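Local coordinates for cellulosomal scaffoldin (Acetivibrio cellulolyticus, PDB 4WI0), which builds the cellulosome as a scaffoldin, here its C-terminal X module and calcium-binding dockerin that pair with a type II cohesin, and probably hydrolyses cellulose through another domain, at residues Gly6-Asp11 with Ser85-Trp90; Ala52-Val57 with Asn71-Ala76. The protein carries 1 engineered substitution. All blocks are in the same frame, centred on the assembly; numbering follows the deposited sequence.

Interaction 1 (Gly6-Asp11 with Ser85-Trp90)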
# COMPACT_ATOMS: atom_id res chain seq x y z
N GLY B 6 0.31 -15.30 25.27
CA GLY B 6 1.05 -14.23 24.61
C GLY B 6 0.21 -13.36 23.69
O GLY B 6 -1.02 -13.47 23.67
N TYR B 7 0.89 -12.51 22.93
CA TYR B 7 0.25 -11.57 22.02
C TYR B 7 0.82 -11.66 20.61
O TYR B 7 2.03 -11.71 20.43
CB TYR B 7 0.44 -10.14 22.54
CG TYR B 7 -0.39 -9.85 23.76
CD1 TYR B 7 0.06 -10.19 25.03
CD2 TYR B 7 -1.65 -9.27 23.64
CE1 TYR B 7 -0.71 -9.93 26.16
CE2 TYR B 7 -2.43 -9.02 24.76
CZ TYR B 7 -1.95 -9.35 26.01
OH TYR B 7 -2.73 -9.10 27.13
N ILE B 8 -0.07 -11.71 19.62
CA ILE B 8 0.29 -11.66 18.20
C ILE B 8 -0.26 -10.34 17.64
O ILE B 8 -1.41 -9.99 17.93
CB ILE B 8 -0.35 -12.83 17.39
CG1 ILE B 8 -0.15 -14.20 18.07
CG2 ILE B 8 0.16 -12.84 15.96
CD1 ILE B 8 1.26 -14.73 18.10
N ASN B 9 0.55 -9.62 16.86
CA ASN B 9 0.12 -8.42 16.13
C ASN B 9 0.55 -8.53 14.66
O ASN B 9 1.63 -9.05 14.38
CB ASN B 9 0.83 -7.18 16.69
CG ASN B 9 0.15 -6.54 17.89
OD1 ASN B 9 0.55 -5.45 18.29
ND2 ASN B 9 -0.84 -7.19 18.50
N PRO B 10 -0.26 -8.01 13.72
CA PRO B 10 0.24 -7.94 12.34
C PRO B 10 1.31 -6.86 12.21
O PRO B 10 1.26 -5.87 12.96
CB PRO B 10 -1.01 -7.57 11.54
CG PRO B 10 -1.86 -6.83 12.51
CD PRO B 10 -1.61 -7.44 13.85
N ASP B 11 2.27 -7.04 11.30
CA ASP B 11 3.32 -6.04 11.10
C ASP B 11 2.88 -4.91 10.14
O ASP B 11 3.39 -4.78 9.02
CB ASP B 11 4.63 -6.69 10.62
CG ASP B 11 5.78 -5.71 10.57
OD1 ASP B 11 5.69 -4.63 11.19
OD2 ASP B 11 6.79 -6.00 9.90
N SER B 85 5.41 -5.75 23.44
CA SER B 85 6.38 -6.44 22.59
C SER B 85 5.79 -7.76 22.07
O SER B 85 6.16 -8.84 22.51
CB SER B 85 7.68 -6.67 23.37
OG SER B 85 8.64 -7.36 22.60
N PRO B 86 4.82 -7.67 21.14
CA PRO B 86 4.16 -8.86 20.61
C PRO B 86 5.02 -9.59 19.59
O PRO B 86 6.02 -9.06 19.12
CB PRO B 86 2.94 -8.29 19.89
CG PRO B 86 3.37 -6.93 19.47
CD PRO B 86 4.24 -6.44 20.59
N ILE B 87 4.59 -10.80 19.25
CA ILE B 87 5.12 -11.51 18.09
C ILE B 87 4.45 -10.91 16.85
O ILE B 87 3.23 -10.81 16.78
CB ILE B 87 4.84 -13.02 18.19
CG1 ILE B 87 5.58 -13.60 19.40
CG2 ILE B 87 5.24 -13.76 16.92
CD1 ILE B 87 4.99 -14.90 19.89
N LEU B 88 5.27 -10.48 15.89
CA LEU B 88 4.76 -9.90 14.67
C LEU B 88 4.56 -10.97 13.60
O LEU B 88 5.34 -11.91 13.51
CB LEU B 88 5.69 -8.79 14.19
CG LEU B 88 5.78 -7.60 15.14
CD1 LEU B 88 6.58 -6.47 14.51
CD2 LEU B 88 4.41 -7.09 15.56
N MET B 89 3.47 -10.83 12.83
CA MET B 89 3.18 -11.69 11.68
C MET B 89 3.11 -10.85 10.40
O MET B 89 2.53 -9.75 10.39
CB MET B 89 1.85 -12.42 11.88
CG MET B 89 1.89 -13.49 12.97
SD MET B 89 2.92 -14.90 12.50
CE MET B 89 1.87 -15.61 11.25
N TRP B 90 3.72 -11.36 9.32
CA TRP B 90 3.82 -10.59 8.06
C TRP B 90 2.71 -10.93 7.07
O TRP B 90 2.63 -12.06 6.56
CB TRP B 90 5.18 -10.81 7.39
CG TRP B 90 6.37 -10.55 8.28
CD1 TRP B 90 6.38 -9.84 9.45
CD2 TRP B 90 7.72 -10.98 8.05
NE1 TRP B 90 7.65 -9.81 9.96
CE2 TRP B 90 8.49 -10.50 9.13
CE3 TRP B 90 8.34 -11.72 7.05
CZ2 TRP B 90 9.86 -10.74 9.23
CZ3 TRP B 90 9.70 -11.96 7.14
CH2 TRP B 90 10.45 -11.47 8.22
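Gly6-Asp11 and Ser85-Trp90 run parallel, and four backbone hydrogen bonds join them in the staggered pattern of parallel strands. Ile87 N donates to Tyr7 O, and Asn9 N donates to Ile87 O at 2.9 Å, nearly straight. Met89 N then donates to Asn9 O, and Asp11 N to Met89 O. The strand axes are turned 34° from each other. Ile8, Ile87, Pro10 and Met89 share one face of the sheet. There Ile8 CG2 packs on Met89 CG at 3.5 Å, while the other branch of Ile8 lays CD1 against Ile87 CB at 4.0 Å. Met89 bends at chi2 and chi3, which takes the end of its side chain away from Gly6-Asp11. Asn9 and Leu88 lie on the other face. The amide of Asn9 crosses Pro86 at a slant, with OD1 3.4 Å from Pro86 CG. Its ND2 donates to Ile8 O at 2.9 Å, from above that carbonyl plane, and this helps fix the rotation of the amide. Leu88 CD2 touches Asn9 CB at 3.8 Å. With CG anti to the backbone N (chi1 -173°), the carboxylate of Asp11 runs alongside the Trp90 ring, the two planes 46° apart. Asp11 OD2 is hydrogen-bonded to His148, whose ring stacks on Trp90, so this end of the contact meets the dockerin. The contact pairs the first and last strands of the X module, beside its junction with the dockerin. Strand 2-10 is the middle of a three-stranded mixed sheet, between strands 44-50 and 78-89. Ile87 and Met89 also touch strand 67-74 of the four-stranded sheet.

Interaction 2 (Ala52-Val57 with Asn71-Ala76); sequences AGTYTV and NVSVTA
Val72 and Val57 meet through their CG2 methyls, 3.7 Å apart, with the two side chains crossing at about a right angle. Val72 CG2 stands anti to the carbonyl carbon, which brings it close to Val57 and also to Tyr55 O. Farther along, Val74 CG2 comes to the edge of the Tyr55 ring, near its plane, 4.2 Å from CD2. Tyr55, Val72 and Val74 lie on one face of the hairpin. Thr54 and Ser73 lie on the other, where Thr54 CG2 reaches Asn71 CA at 3.9 Å. The backbones hold these side chains in register. Gly53 and Val74 form an antiparallel hydrogen-bonded pair, with Gly53 N to Val74 O at 3.0 Å and Val74 N to Gly53 O at 2.9 Å. Tyr55 and Val72 form a second such pair. Its bond from Val72 N to Tyr55 O is 2.8 Å. Between these pairs, Thr54 and Ser73 are a non-hydrogen-bonded pair. Beyond Val72, a water joins Thr56 OG1 to Asn71 N, accepting from the latter at 2.7 Å. The phenol of Tyr55 is held by a hydrogen bond from OH to Ala51 O, just before the strand. The valines pack between the two sheets of the X module, which resembles carboxypeptidase regulatory-like domains in sequence. Strands 53-60 and 67-74 are a beta hairpin in the four-stranded antiparallel sheet, with 67-74 at its edge. Tyr55 and Val57 also touch strand 27-31. On the side of the valines, Val57 and Val72 rest on Leu80 of strand 78-89, and Val74 packs on Thr2 and Val4 of strand 2-10.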
# COMPACT_ATOMS: atom_id res chain seq x y z
N ALA B 52 4.91 -29.90 30.38
CA ALA B 52 6.27 -29.38 30.45
C ALA B 52 7.14 -30.08 29.41
O ALA B 52 7.02 -31.29 29.21
CB ALA B 52 6.84 -29.59 31.84
N GLY B 53 8.02 -29.32 28.77
CA GLY B 53 8.81 -29.82 27.65
C GLY B 53 9.24 -28.67 26.74
O GLY B 53 8.94 -27.51 27.02
N THR B 54 9.93 -29.01 25.66
CA THR B 54 10.43 -28.02 24.70
C THR B 54 9.78 -28.23 23.34
O THR B 54 9.77 -29.35 22.82
CB THR B 54 11.96 -28.13 24.53
OG1 THR B 54 12.60 -28.08 25.81
CG2 THR B 54 12.48 -27.00 23.66
N TYR B 55 9.29 -27.14 22.76
CA TYR B 55 8.42 -27.19 21.59
C TYR B 55 8.77 -26.15 20.54
O TYR B 55 9.38 -25.12 20.82
CB TYR B 55 6.96 -26.92 21.99
CG TYR B 55 6.40 -27.85 23.05
CD1 TYR B 55 5.92 -29.11 22.71
CD2 TYR B 55 6.34 -27.45 24.38
CE1 TYR B 55 5.40 -29.96 23.68
CE2 TYR B 55 5.83 -28.30 25.36
CZ TYR B 55 5.36 -29.54 25.01
OH TYR B 55 4.85 -30.38 25.98
N THR B 56 8.33 -26.43 19.32
CA THR B 56 8.21 -25.43 18.29
C THR B 56 6.78 -24.90 18.36
O THR B 56 5.84 -25.68 18.44
CB THR B 56 8.48 -26.03 16.90
OG1 THR B 56 9.81 -26.55 16.88
CG2 THR B 56 8.34 -24.98 15.81
N VAL B 57 6.61 -23.58 18.35
CA VAL B 57 5.29 -22.96 18.30
C VAL B 57 5.06 -22.42 16.89
O VAL B 57 5.91 -21.71 16.36
CB VAL B 57 5.15 -21.85 19.35
CG1 VAL B 57 3.79 -21.17 19.25
CG2 VAL B 57 5.32 -22.44 20.75
N ASN B 71 12.55 -23.92 19.90
CA ASN B 71 13.13 -23.96 21.24
C ASN B 71 12.34 -23.17 22.28
O ASN B 71 12.92 -22.40 23.06
CB ASN B 71 14.59 -23.47 21.19
CG ASN B 71 15.43 -24.24 20.19
OD1 ASN B 71 15.46 -25.46 20.22
ND2 ASN B 71 16.12 -23.53 19.29
N VAL B 72 11.03 -23.35 22.29
CA VAL B 72 10.18 -22.76 23.31
C VAL B 72 10.16 -23.73 24.49
O VAL B 72 9.55 -24.80 24.44
CB VAL B 72 8.75 -22.48 22.80
CG1 VAL B 72 7.93 -21.79 23.88
CG2 VAL B 72 8.79 -21.62 21.54
N SER B 73 10.86 -23.34 25.55
CA SER B 73 11.08 -24.19 26.71
C SER B 73 10.02 -23.88 27.76
O SER B 73 9.92 -22.75 28.22
CB SER B 73 12.48 -23.94 27.27
OG SER B 73 12.75 -24.78 28.38
N VAL B 74 9.21 -24.88 28.11
CA VAL B 74 8.11 -24.70 29.04
C VAL B 74 8.33 -25.53 30.31
O VAL B 74 8.29 -26.76 30.27
CB VAL B 74 6.77 -25.10 28.40
CG1 VAL B 74 5.62 -24.90 29.38
CG2 VAL B 74 6.52 -24.32 27.12
N THR B 75 8.58 -24.84 31.43
CA THR B 75 8.76 -25.48 32.74
C THR B 75 7.68 -25.11 33.76
O THR B 75 7.56 -25.76 34.81
CB THR B 75 10.13 -25.11 33.34
OG1 THR B 75 10.23 -23.69 33.52
CG2 THR B 75 11.27 -25.59 32.44
N ALA B 76 6.92 -24.07 33.45
CA ALA B 76 5.80 -23.58 34.26
C ALA B 76 5.00 -22.64 33.37
O ALA B 76 5.28 -22.53 32.16
CB ALA B 76 6.32 -22.84 35.49
O HOH W 1 11.89 -26.37 18.85

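Both interactions belong to the X module, the part of the chain that precedes the dockerin. Their centres are 19 Å apart, and their nearest atoms are about 6 Å apart without touching. Interaction 1 pairs strands 2-10 and 78-89 of the three-stranded mixed sheet. Interaction 2 pairs strands 53-60 and 67-74 of the four-stranded antiparallel sheet. Along the chain, interaction 2 is nested inside the loop closed by interaction 1, and strand 67-74 is followed directly by strand 78-89. Side-chain contacts join the two sheets. Interaction 1 closes the module by pairing its first and last strands beside the calcium-binding dockerin, whereas interaction 2 builds the far part of the second sheet, away from the calcium sites.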